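Long-range contact in stage II sporulation protein Q (Bacillus subtilis, PDB 3TUF), which forms, together with SpoIIIAH, a channel between mother cell and forespore during sporulation, and takes part in forespore engulfment: residues S37-E49 with D93-V105. Sequence-based numbering, arbitrary orientation.
Sequences SMENVAMPVVDSE and DFDVSASLSGTVV
The Phe94 ring is met obliquely by one methyl of Val45, whose CG2 lies 3.6 Å from Phe94 CE1; the two side chains cross at about a right angle, and Val165 of strand 165-171 also touches the Phe94 side chain. The other flat group, the Glu39 carboxylate, presents OE1 to the backbone of Ser101: the N-H points almost straight down the C-O axis, with Ser101 N 2.8 Å from Glu39 OE1 and an angle of 174° at the hydrogen. With CG set between backbone N and carbonyl carbon (chi1 57°) and the rest of the chain extended, Glu39 lies obliquely across Leu100, its CG 3.7 Å from Leu100 CD2. Were Glu39 replaced by an alanine, the Ser101 N-H would probably lose this acceptor and one flank of Leu100 its cover. Between these two ends, the irregular chain leading into strand 51-55 runs along 95-101 of the M23 peptidase-like beta domain, joined to edge strand 95-97 by a single bridge, Val45 with Val96. On one side of that bridge Ser97 N hydrogen-bonds to Pro44 O at 2.9 Å, approaching from above the carbonyl plane, 64° out of it. Farther along, Ser99 makes two hydrogen bonds with Ala42, giving one and taking one: OG, anti to the backbone N, donates in plane to a lone pair of Ala42 O at 2.8 Å, while Ser99 O accepts from Ala42 N at 3.2 Å. Gln145 NE2 hydrogen-bonds to both Asn40 O and Ser99 O, tying the two segments together from outside them. Pro44 CB lies 3.7 Å from Ser97 O, and Pro44 also touches Phe167 and Tyr129 of the neighbouring sheet.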
# COMPACT_ATOMS: atom_id res chain seq x y z
N SER A 37 10.35 15.88 40.92
CA SER A 37 11.79 15.91 41.12
C SER A 37 12.13 15.77 42.59
O SER A 37 11.32 16.09 43.45
CB SER A 37 12.39 17.20 40.55
OG SER A 37 12.67 17.08 39.17
N MET A 38 13.32 15.28 42.88
CA MET A 38 13.74 15.13 44.25
C MET A 38 12.97 14.05 45.00
O MET A 38 13.34 13.69 46.09
CB MET A 38 13.61 16.45 45.00
CG MET A 38 12.92 17.56 44.21
SD MET A 38 12.16 18.81 45.28
CE MET A 38 10.48 18.20 45.39
N GLU A 39 11.89 13.54 44.42
CA GLU A 39 11.18 12.48 45.11
C GLU A 39 11.19 11.17 44.38
O GLU A 39 11.51 11.11 43.23
CB GLU A 39 9.75 12.90 45.47
CG GLU A 39 8.87 13.34 44.34
CD GLU A 39 7.53 13.85 44.82
OE1 GLU A 39 6.55 13.76 44.07
OE2 GLU A 39 7.44 14.36 45.93
N ASN A 40 10.84 10.12 45.10
CA ASN A 40 10.84 8.79 44.56
C ASN A 40 9.47 8.38 44.11
O ASN A 40 8.49 8.82 44.63
CB ASN A 40 11.29 7.81 45.62
CG ASN A 40 12.73 7.98 46.00
OD1 ASN A 40 13.38 8.94 45.64
ND2 ASN A 40 13.24 7.04 46.77
N VAL A 41 9.40 7.50 43.14
CA VAL A 41 8.14 7.09 42.55
C VAL A 41 7.45 6.16 43.51
O VAL A 41 8.02 5.17 43.88
CB VAL A 41 8.38 6.38 41.17
CG1 VAL A 41 7.08 5.67 40.64
CG2 VAL A 41 8.98 7.36 40.14
N ALA A 42 6.23 6.47 43.92
CA ALA A 42 5.57 5.60 44.91
C ALA A 42 4.46 4.74 44.34
O ALA A 42 3.82 5.13 43.37
CB ALA A 42 5.06 6.43 46.10
N MET A 43 4.24 3.56 44.92
CA MET A 43 3.03 2.78 44.66
C MET A 43 1.84 3.71 44.78
O MET A 43 1.78 4.50 45.70
CB MET A 43 2.92 1.63 45.67
CG MET A 43 3.84 0.53 45.28
SD MET A 43 3.09 -0.41 43.89
CE MET A 43 1.97 -1.44 44.90
N PRO A 44 0.88 3.65 43.84
CA PRO A 44 -0.21 4.64 43.82
C PRO A 44 -1.37 4.30 44.79
O PRO A 44 -2.58 4.44 44.41
CB PRO A 44 -0.70 4.54 42.38
CG PRO A 44 -0.60 3.10 42.11
CD PRO A 44 0.68 2.62 42.81
N VAL A 45 -1.02 3.86 46.00
CA VAL A 45 -2.00 3.28 46.94
C VAL A 45 -1.63 3.77 48.33
O VAL A 45 -0.53 4.27 48.52
CB VAL A 45 -1.97 1.77 46.82
CG1 VAL A 45 -2.38 1.12 48.04
CG2 VAL A 45 -2.89 1.35 45.74
N VAL A 46 -2.55 3.71 49.30
CA VAL A 46 -2.17 4.14 50.63
C VAL A 46 -1.73 2.90 51.43
O VAL A 46 -0.68 2.87 52.08
CB VAL A 46 -3.30 4.89 51.36
CG1 VAL A 46 -2.88 5.16 52.79
CG2 VAL A 46 -3.67 6.24 50.66
N ASP A 47 -2.53 1.86 51.38
CA ASP A 47 -2.17 0.64 52.02
C ASP A 47 -1.49 -0.27 50.99
O ASP A 47 -2.11 -1.27 50.55
CB ASP A 47 -3.42 -0.02 52.53
CG ASP A 47 -3.11 -1.22 53.35
OD1 ASP A 47 -1.90 -1.42 53.66
OD2 ASP A 47 -4.05 -1.96 53.68
N SER A 48 -0.24 0.03 50.60
CA SER A 48 0.51 -0.77 49.59
C SER A 48 0.71 -2.23 49.95
O SER A 48 0.86 -3.07 49.08
CB SER A 48 1.87 -0.17 49.26
OG SER A 48 2.37 0.52 50.38
N GLU A 49 0.71 -2.56 51.23
CA GLU A 49 0.90 -3.96 51.58
C GLU A 49 -0.30 -4.83 51.32
O GLU A 49 -0.12 -6.01 51.17
CB GLU A 49 1.24 -4.08 53.04
CG GLU A 49 2.59 -3.51 53.35
CD GLU A 49 3.63 -4.57 53.43
OE1 GLU A 49 3.30 -5.77 53.24
OE2 GLU A 49 4.79 -4.19 53.70
N ASP A 93 -12.73 -2.52 47.75
CA ASP A 93 -12.38 -1.16 47.39
C ASP A 93 -11.15 -0.72 48.13
O ASP A 93 -10.94 -1.16 49.27
CB ASP A 93 -13.51 -0.21 47.82
CG ASP A 93 -14.67 -0.18 46.84
OD1 ASP A 93 -14.59 -0.80 45.75
OD2 ASP A 93 -15.68 0.46 47.14
N PHE A 94 -10.35 0.16 47.55
CA PHE A 94 -9.26 0.69 48.32
C PHE A 94 -8.89 2.03 47.77
O PHE A 94 -9.30 2.41 46.64
CB PHE A 94 -8.09 -0.30 48.25
CG PHE A 94 -7.58 -0.57 46.81
CD1 PHE A 94 -6.58 0.27 46.24
CD2 PHE A 94 -8.09 -1.66 46.03
CE1 PHE A 94 -6.13 0.08 44.90
CE2 PHE A 94 -7.65 -1.89 44.74
CZ PHE A 94 -6.66 -1.01 44.16
N ASP A 95 -8.11 2.79 48.51
CA ASP A 95 -7.96 4.19 48.15
C ASP A 95 -6.74 4.26 47.32
O ASP A 95 -5.74 3.65 47.65
CB ASP A 95 -7.83 5.06 49.40
CG ASP A 95 -9.09 4.94 50.36
OD1 ASP A 95 -10.20 5.43 49.98
OD2 ASP A 95 -8.97 4.36 51.47
N VAL A 96 -6.86 4.98 46.21
CA VAL A 96 -5.73 5.26 45.35
C VAL A 96 -5.13 6.64 45.66
O VAL A 96 -5.89 7.59 45.95
CB VAL A 96 -6.28 5.32 43.96
CG1 VAL A 96 -5.28 6.04 42.91
CG2 VAL A 96 -6.76 3.93 43.56
N SER A 97 -3.81 6.79 45.55
CA SER A 97 -3.19 8.08 45.85
C SER A 97 -2.09 8.43 44.91
O SER A 97 -1.51 7.58 44.24
CB SER A 97 -2.63 8.08 47.26
OG SER A 97 -1.87 6.92 47.47
N ALA A 98 -1.75 9.70 44.90
CA ALA A 98 -0.83 10.19 43.90
C ALA A 98 0.54 9.59 44.17
O ALA A 98 1.07 9.60 45.30
CB ALA A 98 -0.80 11.70 43.89
N SER A 99 1.07 8.98 43.12
CA SER A 99 2.38 8.38 43.10
C SER A 99 3.48 9.43 43.18
O SER A 99 4.55 9.15 43.68
CB SER A 99 2.53 7.60 41.81
OG SER A 99 3.89 7.31 41.58
N LEU A 100 3.22 10.63 42.66
CA LEU A 100 4.13 11.75 42.78
C LEU A 100 3.30 13.02 42.85
O LEU A 100 2.12 13.01 42.49
CB LEU A 100 5.05 11.85 41.56
CG LEU A 100 6.11 10.78 41.23
CD1 LEU A 100 6.46 10.88 39.79
CD2 LEU A 100 7.39 10.88 42.07
N SER A 101 3.91 14.11 43.29
CA SER A 101 3.25 15.40 43.33
C SER A 101 3.08 16.04 41.92
O SER A 101 3.90 15.86 41.01
CB SER A 101 3.99 16.30 44.31
OG SER A 101 4.26 15.58 45.53
N GLY A 102 2.00 16.77 41.72
CA GLY A 102 1.80 17.39 40.43
C GLY A 102 0.49 18.09 40.36
O GLY A 102 -0.09 18.43 41.39
N THR A 103 0.02 18.30 39.15
CA THR A 103 -1.21 19.02 38.93
C THR A 103 -2.14 18.13 38.16
O THR A 103 -1.75 17.57 37.14
CB THR A 103 -0.97 20.23 38.08
OG1 THR A 103 -0.02 21.06 38.75
CG2 THR A 103 -2.26 20.99 37.88
N VAL A 104 -3.37 18.03 38.63
CA VAL A 104 -4.37 17.18 38.01
C VAL A 104 -4.75 17.81 36.70
O VAL A 104 -5.32 18.91 36.70
CB VAL A 104 -5.65 17.08 38.87
CG1 VAL A 104 -6.81 16.39 38.07
CG2 VAL A 104 -5.32 16.36 40.17
N VAL A 105 -4.42 17.16 35.59
CA VAL A 105 -4.80 17.76 34.34
C VAL A 105 -6.04 17.09 33.80
O VAL A 105 -6.63 17.58 32.89
CB VAL A 105 -3.63 17.81 33.32
CG1 VAL A 105 -2.60 18.86 33.80
CG2 VAL A 105 -2.99 16.41 33.12